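Local coordinates for protein NAD-dependent L-serine dehydrogenase (PDB 3OBB) that catalyses the NAD-dependent oxidation of L-serine and methyl-L-serine, with low activity toward beta-hydroxyisobutyrate, and works as a homotetramer built as a dimer of dimers, at residues D40-A44 and A45-A49; N197-A201 and K202-E206; W216-E219 and V220-W224; G267-A270 and L271-R275. All coordinates share one frame; numbering follows the deposited sequence.

Contact 1: D40-A44 and A45-A49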
loop_
_atom_site.group_PDB
_atom_site.type_symbol
_atom_site.label_atom_id
_atom_site.label_comp_id
_atom_site.label_asym_id
_atom_site.label_seq_id
_atom_site.Cartn_x
_atom_site.Cartn_y
_atom_site.Cartn_z
ATOM N N ASP A 40 -39.018 -12.840 -19.170
ATOM C CA ASP A 40 -40.137 -13.772 -18.922
ATOM C C ASP A 40 -40.496 -13.871 -17.450
ATOM O O ASP A 40 -41.663 -13.988 -17.098
ATOM C CB ASP A 40 -39.835 -15.170 -19.443
ATOM C CG ASP A 40 -39.656 -15.217 -20.936
ATOM O OD1 ASP A 40 -40.299 -14.431 -21.692
ATOM O OD2 ASP A 40 -38.859 -16.085 -21.345
ATOM N N GLY A 41 -39.486 -13.821 -16.606
ATOM C CA GLY A 41 -39.668 -13.782 -15.144
ATOM C C GLY A 41 -40.564 -12.627 -14.710
ATOM O O GLY A 41 -41.461 -12.789 -13.899
ATOM N N LEU A 42 -40.321 -11.457 -15.281
ATOM C CA LEU A 42 -41.111 -10.281 -14.973
ATOM C C LEU A 42 -42.478 -10.375 -15.593
ATOM O O LEU A 42 -43.433 -9.982 -14.968
ATOM C CB LEU A 42 -40.393 -8.980 -15.411
ATOM C CG LEU A 42 -39.643 -8.181 -14.335
ATOM C CD1 LEU A 42 -40.636 -7.563 -13.348
ATOM C CD2 LEU A 42 -38.607 -9.058 -13.603
ATOM N N VAL A 43 -42.570 -10.900 -16.810
ATOM C CA VAL A 43 -43.867 -11.100 -17.470
ATOM C C VAL A 43 -44.747 -12.064 -16.662
ATOM O O VAL A 43 -45.922 -11.797 -16.457
ATOM C CB VAL A 43 -43.749 -11.552 -18.976
ATOM C CG1 VAL A 43 -45.111 -11.885 -19.578
ATOM C CG2 VAL A 43 -43.112 -10.482 -19.816
ATOM N N ALA A 44 -44.180 -13.166 -16.174
ATOM C CA ALA A 44 -44.934 -14.082 -15.301
ATOM C C ALA A 44 -45.520 -13.383 -14.061
ATOM O O ALA A 44 -46.585 -13.740 -13.587
ATOM C CB ALA A 44 -44.074 -15.299 -14.900
ATOM N N ALA A 45 -44.832 -12.376 -13.545
ATOM C CA ALA A 45 -45.288 -11.662 -12.342
ATOM C C ALA A 45 -46.247 -10.476 -12.629
ATOM O O ALA A 45 -46.674 -9.749 -11.711
ATOM C CB ALA A 45 -44.106 -11.202 -11.561
ATOM N N GLY A 46 -46.569 -10.273 -13.903
ATOM C CA GLY A 46 -47.549 -9.259 -14.283
ATOM C C GLY A 46 -47.041 -8.089 -15.107
ATOM O O GLY A 46 -47.819 -7.177 -15.424
ATOM N N ALA A 47 -45.750 -8.095 -15.442
ATOM C CA ALA A 47 -45.205 -7.068 -16.339
ATOM C C ALA A 47 -45.652 -7.318 -17.792
ATOM O O ALA A 47 -46.031 -8.441 -18.147
ATOM C CB ALA A 47 -43.683 -6.998 -16.231
ATOM N N SER A 48 -45.662 -6.263 -18.603
ATOM C CA SER A 48 -45.722 -6.418 -20.054
ATOM C C SER A 48 -44.299 -6.320 -20.593
ATOM O O SER A 48 -43.466 -5.575 -20.044
ATOM C CB SER A 48 -46.623 -5.358 -20.730
ATOM O OG SER A 48 -47.576 -4.820 -19.822
ATOM N N ALA A 49 -44.012 -7.091 -21.638
ATOM C CA ALA A 49 -42.699 -7.098 -22.250
ATOM C C ALA A 49 -42.661 -6.039 -23.326
ATOM O O ALA A 49 -43.581 -5.891 -24.118
ATOM C CB ALA A 49 -42.366 -8.459 -22.839
HETATM O O HOH W 1 -48.177 -10.491 -17.386
#

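Contact 2: N197-A201 and K202-E206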
loop_
_atom_site.group_PDB
_atom_site.type_symbol
_atom_site.label_atom_id
_atom_site.label_comp_id
_atom_site.label_asym_id
_atom_site.label_seq_id
_atom_site.Cartn_x
_atom_site.Cartn_y
_atom_site.Cartn_z
ATOM N N ASN A 197 -2.149 -16.334 15.706
ATOM C CA ASN A 197 -1.460 -16.097 16.937
ATOM C C ASN A 197 -2.175 -16.771 18.102
ATOM O O ASN A 197 -1.948 -16.416 19.264
ATOM C CB ASN A 197 -1.284 -14.589 17.158
ATOM C CG ASN A 197 -0.078 -14.038 16.401
ATOM O OD1 ASN A 197 1.067 -14.223 16.815
ATOM N ND2 ASN A 197 -0.326 -13.369 15.293
ATOM N N GLY A 198 -3.032 -17.747 17.772
ATOM C CA GLY A 198 -3.617 -18.660 18.764
ATOM C C GLY A 198 -5.054 -18.409 19.231
ATOM O O GLY A 198 -5.537 -19.091 20.148
ATOM N N LEU A 199 -5.745 -17.441 18.622
ATOM C CA LEU A 199 -7.100 -17.072 19.070
ATOM C C LEU A 199 -8.197 -17.866 18.377
ATOM O O LEU A 199 -8.037 -18.266 17.238
ATOM C CB LEU A 199 -7.358 -15.590 18.836
ATOM C CG LEU A 199 -7.031 -14.602 19.964
ATOM C CD1 LEU A 199 -5.700 -14.900 20.667
ATOM C CD2 LEU A 199 -7.032 -13.202 19.385
ATOM N N GLU A 200 -9.328 -18.041 19.045
ATOM C CA GLU A 200 -10.478 -18.644 18.410
ATOM C C GLU A 200 -11.154 -17.561 17.603
ATOM O O GLU A 200 -11.435 -16.469 18.128
ATOM C CB GLU A 200 -11.472 -19.147 19.456
ATOM C CG GLU A 200 -11.050 -20.407 20.160
ATOM C CD GLU A 200 -12.148 -20.884 21.103
ATOM O OE1 GLU A 200 -11.895 -20.925 22.319
ATOM O OE2 GLU A 200 -13.282 -21.179 20.634
ATOM N N ALA A 201 -11.459 -17.868 16.341
ATOM C CA ALA A 201 -12.001 -16.877 15.419
ATOM C C ALA A 201 -13.247 -16.175 16.001
ATOM O O ALA A 201 -13.334 -14.953 15.941
ATOM C CB ALA A 201 -12.295 -17.513 14.066
ATOM N N LYS A 202 -14.175 -16.930 16.595
ATOM C CA LYS A 202 -15.433 -16.345 17.120
ATOM C C LYS A 202 -15.236 -15.461 18.335
ATOM O O LYS A 202 -16.004 -14.523 18.532
ATOM C CB LYS A 202 -16.450 -17.410 17.522
ATOM C CG LYS A 202 -17.247 -17.993 16.366
ATOM C CD LYS A 202 -18.201 -19.058 16.925
ATOM C CE LYS A 202 -18.761 -19.960 15.851
ATOM N NZ LYS A 202 -20.074 -20.554 16.291
ATOM N N VAL A 203 -14.221 -15.753 19.146
ATOM C CA VAL A 203 -13.912 -14.912 20.287
ATOM C C VAL A 203 -13.328 -13.583 19.823
ATOM O O VAL A 203 -13.761 -12.532 20.266
ATOM C CB VAL A 203 -12.925 -15.584 21.287
ATOM C CG1 VAL A 203 -12.597 -14.607 22.429
ATOM C CG2 VAL A 203 -13.497 -16.933 21.837
ATOM N N LEU A 204 -12.345 -13.645 18.928
ATOM C CA LEU A 204 -11.758 -12.441 18.344
ATOM C C LEU A 204 -12.779 -11.577 17.598
ATOM O O LEU A 204 -12.757 -10.350 17.764
ATOM C CB LEU A 204 -10.585 -12.786 17.434
ATOM C CG LEU A 204 -10.003 -11.588 16.710
ATOM C CD1 LEU A 204 -9.330 -10.551 17.673
ATOM C CD2 LEU A 204 -9.043 -12.031 15.620
ATOM N N ALA A 205 -13.645 -12.217 16.784
ATOM C CA ALA A 205 -14.717 -11.523 16.072
ATOM C C ALA A 205 -15.615 -10.743 17.029
ATOM O O ALA A 205 -15.931 -9.577 16.779
ATOM C CB ALA A 205 -15.574 -12.517 15.220
ATOM N N GLU A 206 -16.027 -11.379 18.132
ATOM C CA GLU A 206 -16.943 -10.718 19.067
ATOM C C GLU A 206 -16.244 -9.511 19.720
ATOM O O GLU A 206 -16.840 -8.430 19.854
ATOM C CB GLU A 206 -17.520 -11.695 20.122
ATOM C CG GLU A 206 -18.454 -10.975 21.135
ATOM C CD GLU A 206 -18.754 -11.717 22.464
ATOM O OE1 GLU A 206 -18.188 -12.822 22.705
ATOM O OE2 GLU A 206 -19.551 -11.156 23.278
#

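Contact 3: W216-E219 and V220-W224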
loop_
_atom_site.group_PDB
_atom_site.type_symbol
_atom_site.label_atom_id
_atom_site.label_comp_id
_atom_site.label_asym_id
_atom_site.label_seq_id
_atom_site.Cartn_x
_atom_site.Cartn_y
_atom_site.Cartn_z
ATOM N N TRP A 216 -19.185 -2.664 9.877
ATOM C CA TRP A 216 -20.255 -3.365 9.204
ATOM C C TRP A 216 -19.925 -4.843 8.899
ATOM O O TRP A 216 -20.767 -5.716 9.115
ATOM C CB TRP A 216 -20.578 -2.637 7.920
ATOM C CG TRP A 216 -21.812 -3.147 7.211
ATOM C CD1 TRP A 216 -23.103 -2.765 7.448
ATOM C CD2 TRP A 216 -21.860 -4.109 6.104
ATOM N NE1 TRP A 216 -23.942 -3.401 6.539
ATOM C CE2 TRP A 216 -23.208 -4.224 5.715
ATOM C CE3 TRP A 216 -20.883 -4.856 5.410
ATOM C CZ2 TRP A 216 -23.623 -5.073 4.660
ATOM C CZ3 TRP A 216 -21.279 -5.693 4.369
ATOM C CH2 TRP A 216 -22.636 -5.786 3.994
ATOM N N ALA A 217 -18.709 -5.130 8.423
ATOM C CA ALA A 217 -18.361 -6.510 8.093
ATOM C C ALA A 217 -18.496 -7.386 9.336
ATOM O O ALA A 217 -18.962 -8.511 9.239
ATOM C CB ALA A 217 -16.967 -6.621 7.550
ATOM N N LEU A 218 -18.049 -6.863 10.482
ATOM C CA LEU A 218 -18.068 -7.623 11.717
ATOM C C LEU A 218 -19.496 -7.771 12.254
ATOM O O LEU A 218 -19.799 -8.744 12.957
ATOM C CB LEU A 218 -17.172 -6.961 12.772
ATOM C CG LEU A 218 -15.652 -7.181 12.661
ATOM C CD1 LEU A 218 -14.911 -6.197 13.583
ATOM C CD2 LEU A 218 -15.183 -8.632 12.976
ATOM N N GLU A 219 -20.377 -6.827 11.919
ATOM C CA GLU A 219 -21.753 -6.895 12.431
ATOM C C GLU A 219 -22.565 -7.936 11.679
ATOM O O GLU A 219 -23.418 -8.582 12.246
ATOM C CB GLU A 219 -22.453 -5.528 12.317
ATOM C CG GLU A 219 -21.888 -4.461 13.225
ATOM C CD GLU A 219 -22.331 -4.658 14.671
ATOM O OE1 GLU A 219 -21.552 -4.375 15.601
ATOM O OE2 GLU A 219 -23.467 -5.077 14.895
ATOM N N VAL A 220 -22.296 -8.091 10.384
ATOM C CA VAL A 220 -23.299 -8.643 9.493
ATOM C C VAL A 220 -22.686 -9.502 8.394
ATOM O O VAL A 220 -23.396 -10.167 7.654
ATOM C CB VAL A 220 -24.192 -7.422 9.017
ATOM C CG1 VAL A 220 -24.313 -7.238 7.507
ATOM C CG2 VAL A 220 -25.543 -7.313 9.834
ATOM N N TYR A 221 -21.357 -9.540 8.297
ATOM C CA TYR A 221 -20.756 -10.133 7.100
ATOM C C TYR A 221 -19.318 -10.595 7.347
ATOM O O TYR A 221 -18.386 -10.186 6.634
ATOM C CB TYR A 221 -20.748 -9.067 6.016
ATOM C CG TYR A 221 -21.056 -9.505 4.624
ATOM C CD1 TYR A 221 -22.274 -9.143 4.034
ATOM C CD2 TYR A 221 -20.127 -10.223 3.861
ATOM C CE1 TYR A 221 -22.579 -9.497 2.758
ATOM C CE2 TYR A 221 -20.427 -10.607 2.557
ATOM C CZ TYR A 221 -21.649 -10.213 1.998
ATOM O OH TYR A 221 -21.972 -10.537 0.696
ATOM N N ASN A 222 -19.140 -11.443 8.355
ATOM C CA ASN A 222 -17.790 -11.783 8.803
ATOM C C ASN A 222 -17.068 -12.647 7.758
ATOM O O ASN A 222 -17.639 -13.629 7.300
ATOM C CB ASN A 222 -17.849 -12.455 10.185
ATOM C CG ASN A 222 -16.452 -12.672 10.773
ATOM O OD1 ASN A 222 -15.647 -13.460 10.211
ATOM N ND2 ASN A 222 -16.121 -11.926 11.857
ATOM N N PRO A 223 -15.838 -12.268 7.329
ATOM C CA PRO A 223 -15.155 -13.052 6.277
ATOM C C PRO A 223 -14.546 -14.406 6.657
ATOM O O PRO A 223 -14.090 -15.128 5.765
ATOM C CB PRO A 223 -14.054 -12.092 5.811
ATOM C CG PRO A 223 -13.722 -11.331 7.037
ATOM C CD PRO A 223 -15.038 -11.071 7.687
ATOM N N TRP A 224 -14.556 -14.762 7.943
ATOM C CA TRP A 224 -13.945 -16.025 8.441
ATOM C C TRP A 224 -14.950 -17.170 8.480
ATOM O O TRP A 224 -15.978 -17.046 9.148
ATOM C CB TRP A 224 -13.343 -15.849 9.841
ATOM C CG TRP A 224 -12.382 -16.972 10.169
ATOM C CD1 TRP A 224 -12.685 -18.169 10.752
ATOM C CD2 TRP A 224 -10.980 -17.007 9.901
ATOM N NE1 TRP A 224 -11.550 -18.932 10.892
ATOM C CE2 TRP A 224 -10.496 -18.251 10.348
ATOM C CE3 TRP A 224 -10.089 -16.122 9.282
ATOM C CZ2 TRP A 224 -9.151 -18.628 10.217
ATOM C CZ3 TRP A 224 -8.757 -16.498 9.158
ATOM C CH2 TRP A 224 -8.308 -17.744 9.616
HETATM O O HOH W 2 -18.316 -10.998 13.603
#

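Contact 4: G267-A270 and L271-R275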
loop_
_atom_site.group_PDB
_atom_site.type_symbol
_atom_site.label_atom_id
_atom_site.label_comp_id
_atom_site.label_asym_id
_atom_site.label_seq_id
_atom_site.Cartn_x
_atom_site.Cartn_y
_atom_site.Cartn_z
ATOM N N GLY A 267 -8.113 2.558 -0.307
ATOM C CA GLY A 267 -8.978 2.129 -1.437
ATOM C C GLY A 267 -8.158 1.586 -2.616
ATOM O O GLY A 267 -8.399 0.468 -3.036
ATOM N N SER A 268 -7.193 2.366 -3.135
ATOM C CA SER A 268 -6.247 1.895 -4.179
ATOM C C SER A 268 -5.577 0.554 -3.859
ATOM O O SER A 268 -5.493 -0.319 -4.727
ATOM C CB SER A 268 -5.127 2.929 -4.436
ATOM O OG SER A 268 -5.714 4.175 -4.729
ATOM N N LEU A 269 -5.058 0.411 -2.643
ATOM C CA LEU A 269 -4.510 -0.876 -2.224
ATOM C C LEU A 269 -5.615 -1.928 -2.232
ATOM O O LEU A 269 -5.405 -3.032 -2.718
ATOM C CB LEU A 269 -3.870 -0.810 -0.846
ATOM C CG LEU A 269 -2.654 -1.672 -0.491
ATOM C CD1 LEU A 269 -2.633 -1.941 1.015
ATOM C CD2 LEU A 269 -2.389 -2.964 -1.308
ATOM N N ALA A 270 -6.803 -1.594 -1.733
ATOM C CA ALA A 270 -7.910 -2.576 -1.744
ATOM C C ALA A 270 -8.117 -3.066 -3.175
ATOM O O ALA A 270 -8.246 -4.263 -3.416
ATOM C CB ALA A 270 -9.209 -1.982 -1.159
ATOM N N LEU A 271 -8.112 -2.128 -4.124
ATOM C CA LEU A 271 -8.296 -2.464 -5.525
ATOM C C LEU A 271 -7.199 -3.382 -6.072
ATOM O O LEU A 271 -7.498 -4.363 -6.738
ATOM C CB LEU A 271 -8.444 -1.200 -6.379
ATOM C CG LEU A 271 -8.588 -1.348 -7.907
ATOM C CD1 LEU A 271 -9.778 -2.230 -8.338
ATOM C CD2 LEU A 271 -8.678 0.029 -8.575
ATOM N N SER A 272 -5.948 -3.107 -5.732
ATOM C CA SER A 272 -4.855 -3.999 -6.108
ATOM C C SER A 272 -5.049 -5.430 -5.618
ATOM O O SER A 272 -4.761 -6.360 -6.337
ATOM C CB SER A 272 -3.530 -3.426 -5.607
ATOM O OG SER A 272 -3.298 -2.169 -6.269
ATOM N N LEU A 273 -5.553 -5.583 -4.404
ATOM C CA LEU A 273 -5.797 -6.888 -3.773
ATOM C C LEU A 273 -6.989 -7.612 -4.416
ATOM O O LEU A 273 -6.936 -8.835 -4.671
ATOM C CB LEU A 273 -5.972 -6.727 -2.256
ATOM C CG LEU A 273 -4.709 -6.205 -1.516
ATOM C CD1 LEU A 273 -4.998 -6.008 -0.039
ATOM C CD2 LEU A 273 -3.397 -7.125 -1.679
ATOM N N TYR A 274 -8.034 -6.844 -4.733
ATOM C CA TYR A 274 -9.154 -7.398 -5.510
ATOM C C TYR A 274 -8.696 -7.872 -6.870
ATOM O O TYR A 274 -9.131 -8.924 -7.336
ATOM C CB TYR A 274 -10.371 -6.465 -5.545
ATOM C CG TYR A 274 -11.193 -6.716 -4.314
ATOM C CD1 TYR A 274 -11.979 -7.871 -4.218
ATOM C CD2 TYR A 274 -11.111 -5.868 -3.195
ATOM C CE1 TYR A 274 -12.701 -8.167 -3.068
ATOM C CE2 TYR A 274 -11.829 -6.161 -2.027
ATOM C CZ TYR A 274 -12.609 -7.312 -1.972
ATOM O OH TYR A 274 -13.298 -7.623 -0.831
ATOM N N ARG A 275 -7.771 -7.147 -7.492
ATOM C CA ARG A 275 -7.314 -7.582 -8.806
ATOM C C ARG A 275 -6.523 -8.891 -8.736
ATOM O O ARG A 275 -6.588 -9.698 -9.662
ATOM C CB ARG A 275 -6.565 -6.464 -9.548
ATOM C CG ARG A 275 -7.535 -5.320 -9.870
ATOM C CD ARG A 275 -7.351 -4.722 -11.230
ATOM N NE ARG A 275 -8.262 -3.595 -11.456
ATOM C CZ ARG A 275 -7.888 -2.348 -11.736
ATOM N NH1 ARG A 275 -6.607 -2.033 -11.838
ATOM N NH2 ARG A 275 -8.806 -1.407 -11.920
#

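Contact 1: D40-A44 and A45-A49
Leu-42 and Ala-47 form the tight side of this helix end. The Ala-47 methyl lies against the Leu-42 carbonyl, Ala-47 CB 3.2 Å from Leu-42 O and 3.9 Å from Leu-42 CB, while Ala-47 N gives a 3.0 Å hydrogen bond to Leu-42 O. Beyond this pair the Leu-42 side chain packs on Ala-19, Thr-20 and Leu-23 of helix 15-24 and both residues touch Val-31, so this flank faces the Rossmann-type core. Gly-46 N donates to Val-43 O at 3.0 Å, coming from above the carbonyl plane. With a positive phi of 115° at Gly-46, the two bonds make a Schellman motif that ends helix 36-44 and turns the chain into strand 48-49.

The other flank is looser. Val-43 CG2, lying beside its own backbone N, reaches Ala-49 CB at 3.7 Å, and a CA-H...O contact runs from Val-43 CA to Ala-47 O. A water there donates to both Val-43 O and Ala-47 O. Gly-41, Ala-44 and Ala-45, round the rest of the turn, are exposed. Ala-45 N bonds weakly to Gly-41 O and Leu-42 O. Backbone N-H groups and one water thus meet the carbonyls of Gly-41, Leu-42 and Val-43, while Leu-42, Val-43, Ala-47 and Ala-49 add apolar side-chain contacts.

Contact 2: N197-A201 and K202-E206
Ala-201, Glu-200 and Leu-204 carry most of this contact at the start of helix 201-209. Glu-200 O takes a nearly straight hydrogen bond from Leu-204 N, 3.1 Å with 175° at the hydrogen, and a weak second one from Val-203 N. One residue on, Ala-205 N donates to Ala-201 O at 2.9 Å, and the Ala-205 methyl rests 3.4 Å from that same oxygen. Glu-200 stands at the N-cap position. Its carboxylate runs outward on an extended chain, and its CB is the part that touches the helix, 3.8 Å from Val-203 CG2.

Ahead of it, Gly-198 with its positive phi is the C-prime residue of a Schellman motif closing helix 168-196, so one helix stops and the next starts within a few residues. Leu-199 lies between Gly-198 and the N-cap residue Glu-200: its CD2 meets Leu-204 CD1 at 3.9 Å, the two side chains crossing at about a right angle. Leu-204 CG is anti to its backbone N (chi1 175°), which carries CD1 back to that meeting. Ala-201 packs inward on Met-191 and Val-195 of helix 168-196, whereas Leu-199 packs on Ala-168 and Val-203 on His-162, both of the second subunit.

Contact 3: W216-E219 and V220-W224
The Trp-216 indole carries the Val-220 CG1 methyl over one face, a CH-pi contact with CG1 3.9 Å from the centroid of the six-membered ring and 25° off its normal. Tyr-221 runs alongside the indole, the two side chains pointing the same way. Their planes are near parallel, 25° apart, but slid so far that the rings barely overlap, with centroids of the Trp-216 six-membered ring and the Tyr-221 ring 5.3 Å apart. The closest atoms are Trp-216 CH2 and Tyr-221 CD1, at 3.4 Å. A chi1 of -172° puts Trp-216 CG beside the carbonyl carbon, and the indole leans out and toward the C-terminal end, where it meets both residues. Tyr-221 OH is held by Asp-286, and the ring also meets Phe-287.

On another side of the turn, Leu-218 CD2 packs 3.6 Å from Asn-222 ND2. A water accepts from Asn-222 ND2 at 3.0 Å and donates to Leu-218 O. Tyr-221 OH also bonds weakly to a HEPES molecule, probably from the crystallisation liquor, which may mark a pocket. Asn-222 OD1 takes Trp-224 N at 2.8 Å in the carbonyl plane, which helps to fix the amide's rotation and makes an Asx turn just after helix 216-220.

Contact 4: G267-A270 and L271-R275
Helix 265-279 of the all-helical C-terminal half passes through this contact as regular alpha-helix, and Leu-269 sets its side chain against Leu-273 one turn on. Leu-269 CD2 lies 4.0 Å from Leu-273 CG, the two chains crossing obliquely. Both residues face other copies of the protein: Leu-269 meets Met-266 of the second subunit and Leu-269 of the fourth, and Leu-273 meets Pro-265 of the second. Four i to i+4 backbone bonds tie the turn together, from Leu-271 N to Gly-267 O at 2.8 Å through to Tyr-274 N to Ala-270 O at 2.9 Å.

Ser-268 O receives Ser-272 N at 3.0 Å. Ser-268 OG turns back to Thr-264 O, while Ser-272, one turn on, packs on Thr-264 of the third subunit, so this stripe of the helix is also an interface. Toward the inside of its own chain, Ala-270 lies on Ala-181 and Ile-185 of helix 168-196, and Leu-271 on Leu-250 of helix 243-260. Leu-271 also puts CG over the centre of the Arg-275 guanidinium face, 3.9 Å above the plane, and Arg-275 NH1 bonds Ser-262 O of the third subunit. Tyr-274 OH reaches Phe-287 O, and at the near end of that ring CD2 comes 3.3 Å from Ala-270 O, which lies at the ring edge near its plane.

From the N terminus, contact 1 comes first, within the beta-alpha-beta unit of strand 28-32, helix 36-44 and strand 48-49 in the NAD-binding half; it turns the chain from helix into strand. The other three lie in the C-terminal helical half. Contact 2 closes the turn between helices 168-196 and 201-209, contact 3 the exit from helix 216-220, and contact 4 one turn within helix 265-279. All four follow in series, and none nests or crosses. Contacts 2 and 3 touch, Ala-201 CB lying 3.4 Å from Trp-224 CD1. Contacts 3 and 4 approach to about 8 Å between nearest atoms, and contacts 2, 3 and 4 all meet the second subunit.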